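Local coordinates for protein SusD homolog (Bacteroides thetaiotaomicron VPI-5482, PDB 3IHV) that probably binds glycans at the outer membrane, as a SusD-family lipoprotein working in polysaccharide uptake, at residues Trp392-Glu406 against Val455-His468. Sequence-based numbering, arbitrary orientation.
Sequences WYFLRYADVLLLYAE and VRKERSYELSFEGH
A bend at chi3 (-78°) in Arg396 presents the NE/NH2 edge of its guanidinium to Glu466, whose chain runs extended beyond CG to meet it. Two nearly straight bonds result, each using a syn lone pair: NE of Arg396 to OE1 of Glu466 at 2.8 Å, and NH2 of Arg396 to OE2 of Glu466 at 2.8 Å, with the two planes nearly coplanar (27° apart). Arg396 NH1 makes a salt bridge of 2.9 Å to Glu462 OE2, on its anti lone pair, and Leu463 CD2 covers one guanidinium face. Glu258 also pairs with Arg396 NH1 and Lys370 with Glu466 OE2, while Arg320 and Arg429 hold Glu462. A leucine in place of Arg396 would probably cost Glu466 its two-bond grip, leaving it to Lys370, and take one positive partner from Glu462.

In the first turn of helix 397-406, Asp399 is gripped end-on by Arg459, whose chain bends at chi3: NH2 and NH1 of Arg459 both reach OD1 of Asp399, at 2.8 and 2.9 Å, from the same face of the carboxylate. Lys204 pairs with Asp399 OD2, which sits over the centre of the His468 ring, while Asp472 takes Arg459 NE. Leu402 packs CD2 against Glu458 CG at 3.7 Å. Arg459 is a knob among Asp399, Leu402, Leu403 and Glu406. Salt bridges thus tie the strand-to-helix corner at Arg396, the N-cap, to the C-terminal part of helix 455-463 and the turn after it; with axes 10.1 Å apart at 175°, the helices form an antiparallel pair within the mainly helical, TPR-related SusD fold.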
ATOM      1  N   TRP A 392      -5.474   5.345  -4.917  1.00  7.28           N
ATOM      2  CA  TRP A 392      -4.458   4.446  -4.350  1.00  6.63           C
ATOM      3  C   TRP A 392      -4.989   3.086  -3.917  1.00  7.29           C
ATOM      4  O   TRP A 392      -5.785   2.982  -2.970  1.00  8.51           O
ATOM      5  CB  TRP A 392      -3.726   5.095  -3.156  1.00  7.09           C
ATOM      6  CG  TRP A 392      -2.589   4.241  -2.720  1.00  6.59           C
ATOM      7  CD1 TRP A 392      -2.482   3.521  -1.568  1.00  8.00           C
ATOM      8  CD2 TRP A 392      -1.381   4.027  -3.440  1.00  6.63           C
ATOM      9  NE1 TRP A 392      -1.294   2.830  -1.548  1.00  8.60           N
ATOM     10  CE2 TRP A 392      -0.591   3.114  -2.682  1.00  5.74           C
ATOM     11  CE3 TRP A 392      -0.926   4.442  -4.692  1.00  7.20           C
ATOM     12  CZ2 TRP A 392       0.655   2.675  -3.105  1.00  7.85           C
ATOM     13  CZ3 TRP A 392       0.317   4.025  -5.114  1.00  9.50           C
ATOM     14  CH2 TRP A 392       1.101   3.143  -4.323  1.00  6.96           C
ATOM     15  N   TYR A 393      -4.547   2.040  -4.594  1.00  6.67           N
ATOM     16  CA  TYR A 393      -4.915   0.692  -4.192  1.00  6.53           C
ATOM     17  C   TYR A 393      -4.085   0.254  -2.975  1.00  7.21           C
ATOM     18  O   TYR A 393      -2.859   0.050  -3.071  1.00  7.85           O
ATOM     19  CB  TYR A 393      -4.659  -0.361  -5.259  1.00  7.33           C
ATOM     20  CG  TYR A 393      -5.541  -0.306  -6.492  1.00  7.04           C
ATOM     21  CD1 TYR A 393      -6.921  -0.552  -6.402  1.00  8.26           C
ATOM     22  CD2 TYR A 393      -4.984  -0.089  -7.735  1.00  7.90           C
ATOM     23  CE1 TYR A 393      -7.722  -0.550  -7.526  1.00  7.96           C
ATOM     24  CE2 TYR A 393      -5.779  -0.074  -8.891  1.00  6.90           C
ATOM     25  CZ  TYR A 393      -7.144  -0.318  -8.772  1.00  7.33           C
ATOM     26  OH  TYR A 393      -7.917  -0.313  -9.901  1.00  9.00           O
ATOM     27  N   PHE A 394      -4.739   0.114  -1.829  1.00  6.77           N
ATOM     28  CA  PHE A 394      -4.082  -0.457  -0.666  1.00  6.97           C
ATOM     29  C   PHE A 394      -4.188  -2.002  -0.667  1.00  8.12           C
ATOM     30  O   PHE A 394      -3.270  -2.720  -0.198  1.00  8.50           O
ATOM     31  CB  PHE A 394      -4.680   0.148   0.618  1.00  6.83           C
ATOM     32  CG  PHE A 394      -4.078  -0.401   1.901  1.00  7.33           C
ATOM     33  CD1 PHE A 394      -2.794  -0.056   2.284  1.00 10.64           C
ATOM     34  CD2 PHE A 394      -4.842  -1.177   2.751  1.00 12.25           C
ATOM     35  CE1 PHE A 394      -2.249  -0.543   3.473  1.00 10.01           C
ATOM     36  CE2 PHE A 394      -4.320  -1.668   3.941  1.00 10.42           C
ATOM     37  CZ  PHE A 394      -3.019  -1.340   4.314  1.00 10.03           C
ATOM     38  N   LEU A 395      -5.331  -2.534  -1.123  1.00  8.38           N
ATOM     39  CA  LEU A 395      -5.556  -3.976  -1.158  1.00  8.20           C
ATOM     40  C   LEU A 395      -6.446  -4.378  -2.334  1.00  7.76           C
ATOM     41  O   LEU A 395      -7.597  -3.884  -2.465  1.00  7.43           O
ATOM     42  CB  LEU A 395      -6.232  -4.475   0.140  1.00  8.73           C
ATOM     43  CG  LEU A 395      -6.282  -6.012   0.290  1.00  8.75           C
ATOM     44  CD1 LEU A 395      -4.868  -6.583   0.345  1.00  9.08           C
ATOM     45  CD2 LEU A 395      -7.127  -6.410   1.515  1.00  8.92           C
ATOM     46  N   ARG A 396      -5.910  -5.231  -3.204  1.00  8.03           N
ATOM     47  CA  ARG A 396      -6.606  -5.783  -4.354  1.00  7.71           C
ATOM     48  C   ARG A 396      -6.822  -7.284  -4.135  1.00  7.42           C
ATOM     49  O   ARG A 396      -6.039  -7.937  -3.468  1.00  5.89           O
ATOM     50  CB  ARG A 396      -5.766  -5.631  -5.640  1.00  8.51           C
ATOM     51  CG  ARG A 396      -5.524  -4.206  -6.014  1.00 10.00           C
ATOM     52  CD  ARG A 396      -5.048  -4.023  -7.434  1.00  7.75           C
ATOM     53  NE  ARG A 396      -3.646  -4.318  -7.670  1.00  8.65           N
ATOM     54  CZ  ARG A 396      -3.159  -5.420  -8.265  1.00  9.23           C
ATOM     55  NH1 ARG A 396      -3.945  -6.430  -8.667  1.00  8.51           N
ATOM     56  NH2 ARG A 396      -1.862  -5.490  -8.502  1.00 10.32           N
ATOM     57  N   TYR A 397      -7.832  -7.858  -4.750  1.00  6.51           N
ATOM     58  CA  TYR A 397      -8.047  -9.300  -4.602  1.00  7.14           C
ATOM     59  C   TYR A 397      -6.862 -10.138  -5.051  1.00  7.24           C
ATOM     60  O   TYR A 397      -6.638 -11.217  -4.493  1.00  7.18           O
ATOM     61  CB  TYR A 397      -9.282  -9.668  -5.389  1.00  6.76           C
ATOM     62  CG  TYR A 397      -9.805 -11.062  -5.272  1.00  7.88           C
ATOM     63  CD1 TYR A 397     -10.454 -11.489  -4.130  1.00  7.70           C
ATOM     64  CD2 TYR A 397      -9.740 -11.933  -6.344  1.00  7.64           C
ATOM     65  CE1 TYR A 397     -10.992 -12.753  -4.040  1.00  9.77           C
ATOM     66  CE2 TYR A 397     -10.279 -13.193  -6.265  1.00  8.94           C
ATOM     67  CZ  TYR A 397     -10.921 -13.598  -5.100  1.00  8.81           C
ATOM     68  OH  TYR A 397     -11.474 -14.841  -5.040  1.00  8.56           O
ATOM     69  N   ALA A 398      -6.078  -9.682  -6.044  1.00  6.67           N
ATOM     70  CA  ALA A 398      -4.911 -10.480  -6.458  1.00  7.30           C
ATOM     71  C   ALA A 398      -3.923 -10.700  -5.291  1.00  6.62           C
ATOM     72  O   ALA A 398      -3.304 -11.736  -5.176  1.00  6.29           O
ATOM     73  CB  ALA A 398      -4.177  -9.823  -7.648  1.00  6.34           C
ATOM     74  N   ASP A 399      -3.754  -9.673  -4.476  1.00  6.56           N
ATOM     75  CA  ASP A 399      -2.874  -9.709  -3.280  1.00  7.88           C
ATOM     76  C   ASP A 399      -3.407 -10.795  -2.355  1.00  6.75           C
ATOM     77  O   ASP A 399      -2.657 -11.678  -1.859  1.00  6.37           O
ATOM     78  CB  ASP A 399      -2.922  -8.309  -2.651  1.00  7.81           C
ATOM     79  CG  ASP A 399      -1.883  -8.065  -1.555  1.00  9.26           C
ATOM     80  OD1 ASP A 399      -1.305  -9.015  -1.000  1.00  9.05           O
ATOM     81  OD2 ASP A 399      -1.680  -6.865  -1.229  1.00  9.49           O
ATOM     82  N   VAL A 400      -4.731 -10.811  -2.165  1.00  6.60           N
ATOM     83  CA  VAL A 400      -5.333 -11.810  -1.307  1.00  6.97           C
ATOM     84  C   VAL A 400      -5.168 -13.223  -1.886  1.00  7.49           C
ATOM     85  O   VAL A 400      -4.844 -14.142  -1.137  1.00  6.54           O
ATOM     86  CB  VAL A 400      -6.816 -11.531  -0.988  1.00  7.27           C
ATOM     87  CG1 VAL A 400      -7.364 -12.625  -0.044  1.00  9.47           C
ATOM     88  CG2 VAL A 400      -7.002 -10.109  -0.359  1.00  8.55           C
ATOM     89  N   LEU A 401      -5.325 -13.391  -3.201  1.00  7.69           N
ATOM     90  CA  LEU A 401      -5.092 -14.722  -3.789  1.00  7.74           C
ATOM     91  C   LEU A 401      -3.651 -15.161  -3.503  1.00  7.98           C
ATOM     92  O   LEU A 401      -3.402 -16.300  -3.134  1.00  6.57           O
ATOM     93  CB  LEU A 401      -5.342 -14.760  -5.293  1.00  7.44           C
ATOM     94  CG  LEU A 401      -6.811 -14.668  -5.716  1.00  7.75           C
ATOM     95  CD1 LEU A 401      -6.977 -14.512  -7.251  1.00  5.12           C
ATOM     96  CD2 LEU A 401      -7.623 -15.858  -5.204  1.00  6.97           C
ATOM     97  N   LEU A 402      -2.713 -14.235  -3.672  1.00  7.47           N
ATOM     98  CA  LEU A 402      -1.305 -14.605  -3.442  1.00  7.96           C
ATOM     99  C   LEU A 402      -1.063 -14.918  -1.950  1.00  7.43           C
ATOM    100  O   LEU A 402      -0.319 -15.857  -1.612  1.00  7.78           O
ATOM    101  CB  LEU A 402      -0.374 -13.519  -3.947  1.00  7.96           C
ATOM    102  CG  LEU A 402      -0.364 -13.325  -5.467  1.00  7.91           C
ATOM    103  CD1 LEU A 402       0.611 -12.239  -5.915  1.00  7.05           C
ATOM    104  CD2 LEU A 402      -0.022 -14.633  -6.173  1.00  8.36           C
ATOM    105  N   LEU A 403      -1.729 -14.165  -1.054  1.00  6.71           N
ATOM    106  CA  LEU A 403      -1.616 -14.442   0.391  1.00  7.11           C
ATOM    107  C   LEU A 403      -2.176 -15.808   0.735  1.00  6.71           C
ATOM    108  O   LEU A 403      -1.643 -16.517   1.611  1.00  5.50           O
ATOM    109  CB  LEU A 403      -2.351 -13.376   1.219  1.00  7.11           C
ATOM    110  CG  LEU A 403      -1.694 -11.996   1.240  1.00  8.41           C
ATOM    111  CD1 LEU A 403      -2.633 -10.979   1.879  1.00  7.32           C
ATOM    112  CD2 LEU A 403      -0.346 -12.087   2.027  1.00  6.48           C
ATOM    113  N   TYR A 404      -3.291 -16.158   0.088  1.00  6.65           N
ATOM    114  CA  TYR A 404      -3.904 -17.459   0.282  1.00  6.96           C
ATOM    115  C   TYR A 404      -2.925 -18.572  -0.093  1.00  6.81           C
ATOM    116  O   TYR A 404      -2.676 -19.503   0.686  1.00  6.65           O
ATOM    117  CB  TYR A 404      -5.186 -17.513  -0.552  1.00  5.97           C
ATOM    118  CG  TYR A 404      -6.070 -18.741  -0.405  1.00  7.26           C
ATOM    119  CD1 TYR A 404      -6.232 -19.386   0.818  1.00  9.04           C
ATOM    120  CD2 TYR A 404      -6.822 -19.200  -1.487  1.00  7.29           C
ATOM    121  CE1 TYR A 404      -7.072 -20.490   0.946  1.00  8.91           C
ATOM    122  CE2 TYR A 404      -7.668 -20.279  -1.358  1.00  7.81           C
ATOM    123  CZ  TYR A 404      -7.802 -20.915  -0.133  1.00  7.95           C
ATOM    124  OH  TYR A 404      -8.651 -22.000  -0.018  1.00  9.82           O
ATOM    125  N   ALA A 405      -2.310 -18.437  -1.268  1.00  7.02           N
ATOM    126  CA  ALA A 405      -1.338 -19.413  -1.713  1.00  5.97           C
ATOM    127  C   ALA A 405      -0.172 -19.472  -0.748  1.00  6.41           C
ATOM    128  O   ALA A 405       0.253 -20.580  -0.352  1.00  5.17           O
ATOM    129  CB  ALA A 405      -0.828 -19.095  -3.107  1.00  5.55           C
ATOM    130  N   GLU A 406       0.331 -18.302  -0.360  1.00  6.15           N
ATOM    131  CA  GLU A 406       1.476 -18.230   0.564  1.00  7.43           C
ATOM    132  C   GLU A 406       1.157 -18.921   1.887  1.00  7.48           C
ATOM    133  O   GLU A 406       1.889 -19.762   2.369  1.00  6.73           O
ATOM    134  CB  GLU A 406       1.874 -16.759   0.813  1.00  7.22           C
ATOM    135  CG  GLU A 406       3.026 -16.587   1.778  1.00  8.83           C
ATOM    136  CD  GLU A 406       3.357 -15.147   2.070  1.00  9.02           C
ATOM    137  OE1 GLU A 406       2.770 -14.214   1.429  1.00 10.20           O
ATOM    138  OE2 GLU A 406       4.261 -14.968   2.913  1.00  8.87           O
ATOM    139  N   VAL A 455       6.045 -17.738  -4.870  1.00  7.77           N
ATOM    140  CA  VAL A 455       4.997 -16.800  -4.409  0.50  8.09           C
ATOM    141  C   VAL A 455       5.608 -15.458  -4.015  1.00  8.19           C
ATOM    142  O   VAL A 455       5.058 -14.392  -4.324  1.00  7.67           O
ATOM    143  CB  VAL A 455       4.164 -17.324  -3.233  0.50  9.11           C
ATOM    144  CG1 VAL A 455       2.997 -16.327  -2.920  0.50  6.34           C
ATOM    145  CG2 VAL A 455       3.600 -18.681  -3.506  0.50 10.54           C
ATOM    146  N   ARG A 456       6.765 -15.494  -3.378  1.00  8.15           N
ATOM    147  CA  ARG A 456       7.449 -14.242  -3.014  1.00  8.59           C
ATOM    148  C   ARG A 456       7.808 -13.411  -4.263  1.00  8.96           C
ATOM    149  O   ARG A 456       7.627 -12.178  -4.287  1.00  9.29           O
ATOM    150  CB  ARG A 456       8.645 -14.544  -2.115  1.00  9.52           C
ATOM    151  CG  ARG A 456       8.197 -15.139  -0.788  1.00  9.26           C
ATOM    152  CD  ARG A 456       9.344 -15.369   0.172  1.00 10.61           C
ATOM    153  NE  ARG A 456       8.900 -15.731   1.524  1.00  9.99           N
ATOM    154  CZ  ARG A 456       9.722 -15.914   2.556  1.00 13.01           C
ATOM    155  NH1 ARG A 456      11.049 -15.750   2.416  1.00 11.71           N
ATOM    156  NH2 ARG A 456       9.234 -16.256   3.736  1.00 10.23           N
ATOM    157  N   LYS A 457       8.226 -14.098  -5.338  1.00  9.21           N
ATOM    158  CA  LYS A 457       8.515 -13.438  -6.599  1.00  8.87           C
ATOM    159  C   LYS A 457       7.237 -12.911  -7.266  1.00  8.06           C
ATOM    160  O   LYS A 457       7.195 -11.773  -7.806  1.00  9.00           O
ATOM    161  CB  LYS A 457       9.254 -14.402  -7.551  1.00 10.26           C
ATOM    162  CG  LYS A 457       9.676 -13.744  -8.834  1.00 12.62           C
ATOM    163  CD  LYS A 457      10.606 -14.657  -9.675  1.00 15.13           C
ATOM    164  CE  LYS A 457       9.853 -15.815 -10.244  1.00 16.42           C
ATOM    165  NZ  LYS A 457      10.705 -16.520 -11.225  1.00 16.79           N
ATOM    166  N   GLU A 458       6.184 -13.725  -7.240  1.00  7.16           N
ATOM    167  CA  GLU A 458       4.913 -13.330  -7.880  1.00  7.74           C
ATOM    168  C   GLU A 458       4.387 -12.039  -7.298  1.00  7.25           C
ATOM    169  O   GLU A 458       3.805 -11.223  -8.006  1.00  8.55           O
ATOM    170  CB  GLU A 458       3.876 -14.449  -7.751  1.00  8.18           C
ATOM    171  CG  GLU A 458       2.712 -14.248  -8.645  1.00  9.05           C
ATOM    172  CD  GLU A 458       3.086 -14.345 -10.122  1.00 10.04           C
ATOM    173  OE1 GLU A 458       4.003 -15.139 -10.455  1.00  9.91           O
ATOM    174  OE2 GLU A 458       2.467 -13.623 -10.940  1.00  8.96           O
ATOM    175  N   ARG A 459       4.574 -11.844  -5.990  1.00  8.63           N
ATOM    176  CA  ARG A 459       4.165 -10.607  -5.349  1.00  8.05           C
ATOM    177  C   ARG A 459       4.835  -9.389  -5.966  1.00  7.93           C
ATOM    178  O   ARG A 459       4.184  -8.326  -6.114  1.00  7.56           O
ATOM    179  CB  ARG A 459       4.386 -10.663  -3.829  1.00  8.24           C
ATOM    180  CG  ARG A 459       3.462 -11.680  -3.132  1.00  8.54           C
ATOM    181  CD  ARG A 459       3.602 -11.609  -1.623  1.00  6.84           C
ATOM    182  NE  ARG A 459       3.070 -10.359  -1.069  1.00  6.24           N
ATOM    183  CZ  ARG A 459       1.776 -10.077  -0.949  1.00  7.39           C
ATOM    184  NH1 ARG A 459       0.816 -10.935  -1.341  1.00  6.98           N
ATOM    185  NH2 ARG A 459       1.432  -8.890  -0.488  1.00  8.44           N
ATOM    186  N   SER A 460       6.111  -9.523  -6.352  1.00  8.23           N
ATOM    187  CA  SER A 460       6.777  -8.427  -7.044  1.00  7.93           C
ATOM    188  C   SER A 460       6.168  -8.208  -8.414  1.00  7.54           C
ATOM    189  O   SER A 460       5.889  -7.067  -8.783  1.00  7.59           O
ATOM    190  CB  SER A 460       8.294  -8.638  -7.112  1.00  7.85           C
ATOM    191  OG  SER A 460       8.676  -9.617  -8.050  1.00  8.48           O
ATOM    192  N   TYR A 461       5.917  -9.278  -9.177  1.00  8.15           N
ATOM    193  CA  TYR A 461       5.329  -9.151 -10.526  1.00  8.02           C
ATOM    194  C   TYR A 461       3.887  -8.664 -10.519  1.00  7.87           C
ATOM    195  O   TYR A 461       3.473  -7.924 -11.432  1.00  8.42           O
ATOM    196  CB  TYR A 461       5.453 -10.464 -11.316  1.00  8.31           C
ATOM    197  CG  TYR A 461       6.890 -10.919 -11.589  1.00  6.92           C
ATOM    198  CD1 TYR A 461       7.961 -10.024 -11.598  1.00  8.11           C
ATOM    199  CD2 TYR A 461       7.146 -12.216 -11.981  1.00  9.27           C
ATOM    200  CE1 TYR A 461       9.244 -10.434 -11.911  1.00  9.67           C
ATOM    201  CE2 TYR A 461       8.425 -12.631 -12.327  1.00 11.39           C
ATOM    202  CZ  TYR A 461       9.466 -11.738 -12.287  1.00 11.13           C
ATOM    203  OH  TYR A 461      10.731 -12.162 -12.622  1.00 12.64           O
ATOM    204  N   GLU A 462       3.141  -9.014  -9.468  1.00  7.14           N
ATOM    205  CA  GLU A 462       1.750  -8.612  -9.421  1.00  7.51           C
ATOM    206  C   GLU A 462       1.528  -7.224  -8.841  1.00  6.85           C
ATOM    207  O   GLU A 462       0.692  -6.444  -9.348  1.00  7.50           O
ATOM    208  CB  GLU A 462       0.937  -9.629  -8.603  1.00  7.74           C
ATOM    209  CG  GLU A 462      -0.554  -9.285  -8.520  1.00  7.20           C
ATOM    210  CD  GLU A 462      -1.265  -9.198  -9.872  1.00  6.48           C
ATOM    211  OE1 GLU A 462      -0.780  -9.790 -10.898  1.00  5.96           O
ATOM    212  OE2 GLU A 462      -2.301  -8.480  -9.930  1.00  7.79           O
ATOM    213  N   LEU A 463       2.270  -6.917  -7.784  1.00  7.80           N
ATOM    214  CA  LEU A 463       2.006  -5.748  -6.948  1.00  6.98           C
ATOM    215  C   LEU A 463       3.098  -4.670  -6.930  1.00  7.24           C
ATOM    216  O   LEU A 463       3.068  -3.787  -6.081  1.00  6.70           O
ATOM    217  CB  LEU A 463       1.803  -6.258  -5.510  1.00  7.40           C
ATOM    218  CG  LEU A 463       0.726  -7.316  -5.311  1.00  7.72           C
ATOM    219  CD1 LEU A 463       0.894  -7.971  -3.917  1.00  7.27           C
ATOM    220  CD2 LEU A 463      -0.630  -6.715  -5.445  1.00  5.97           C
ATOM    221  N   SER A 464       4.052  -4.735  -7.859  1.00  6.82           N
ATOM    222  CA  SER A 464       5.177  -3.825  -7.863  1.00  6.25           C
ATOM    223  C   SER A 464       4.746  -2.391  -7.687  1.00  7.26           C
ATOM    224  O   SER A 464       3.766  -1.991  -8.278  1.00  6.50           O
ATOM    225  CB  SER A 464       5.994  -3.951  -9.167  1.00  6.70           C
ATOM    226  OG  SER A 464       5.241  -3.646 -10.331  1.00  7.76           O
ATOM    227  N   PHE A 465       5.464  -1.657  -6.802  1.00  7.23           N
ATOM    228  CA  PHE A 465       5.282  -0.217  -6.605  1.00  7.66           C
ATOM    229  C   PHE A 465       3.995   0.167  -5.845  1.00  7.60           C
ATOM    230  O   PHE A 465       3.802   1.345  -5.545  1.00  8.33           O
ATOM    231  CB  PHE A 465       5.407   0.555  -7.924  1.00  7.16           C
ATOM    232  CG  PHE A 465       6.491   0.025  -8.800  1.00  5.85           C
ATOM    233  CD1 PHE A 465       7.800  -0.077  -8.320  1.00  8.07           C
ATOM    234  CD2 PHE A 465       6.212  -0.422 -10.094  1.00  6.75           C
ATOM    235  CE1 PHE A 465       8.794  -0.619  -9.120  1.00  9.96           C
ATOM    236  CE2 PHE A 465       7.214  -0.969 -10.875  1.00  7.89           C
ATOM    237  CZ  PHE A 465       8.500  -1.084 -10.381  1.00  8.26           C
ATOM    238  N   GLU A 466       3.140  -0.809  -5.523  1.00  7.56           N
ATOM    239  CA  GLU A 466       1.872  -0.543  -4.821  1.00  7.03           C
ATOM    240  C   GLU A 466       2.016  -0.510  -3.268  1.00  7.70           C
ATOM    241  O   GLU A 466       1.022  -0.503  -2.543  1.00  8.35           O
ATOM    242  CB  GLU A 466       0.821  -1.566  -5.225  1.00  7.48           C
ATOM    243  CG  GLU A 466       0.428  -1.495  -6.682  1.00  7.09           C
ATOM    244  CD  GLU A 466      -0.511  -2.605  -7.094  1.00  9.47           C
ATOM    245  OE1 GLU A 466      -1.592  -2.786  -6.470  1.00  8.30           O
ATOM    246  OE2 GLU A 466      -0.170  -3.311  -8.069  1.00  8.19           O
ATOM    247  N   GLY A 467       3.257  -0.512  -2.785  1.00  8.82           N
ATOM    248  CA  GLY A 467       3.544  -0.255  -1.381  1.00  9.42           C
ATOM    249  C   GLY A 467       3.709  -1.430  -0.457  1.00  9.12           C
ATOM    250  O   GLY A 467       3.708  -1.238   0.768  1.00  9.86           O
ATOM    251  N   HIS A 468       3.868  -2.617  -1.017  1.00  8.53           N
ATOM    252  CA  HIS A 468       3.947  -3.840  -0.219  1.00  8.07           C
ATOM    253  C   HIS A 468       5.303  -4.475  -0.099  1.00  8.99           C
ATOM    254  O   HIS A 468       5.544  -5.275   0.819  1.00  7.07           O
ATOM    255  CB  HIS A 468       2.999  -4.900  -0.826  1.00  9.03           C
ATOM    256  CG  HIS A 468       1.630  -4.363  -1.071  1.00  9.78           C
ATOM    257  ND1 HIS A 468       0.831  -3.875  -0.048  1.00 11.97           N
ATOM    258  CD2 HIS A 468       0.987  -4.087  -2.227  1.00  8.79           C
ATOM    259  CE1 HIS A 468      -0.273  -3.373  -0.575  1.00 11.03           C
ATOM    260  NE2 HIS A 468      -0.205  -3.494  -1.893  1.00  7.42           N
TER
HETATM  261  O   HOH W   1      -0.330   0.296  -0.286  1.00 14.50           O
HETATM  262  O   HOH W   2      -2.140  -2.630  -3.797  1.00  6.56           O
HETATM  263  O   HOH W   3       6.365 -16.687   3.104  1.00  7.56           O
HETATM  264  O   HOH W   4       1.536 -13.831  -0.824  1.00  7.86           O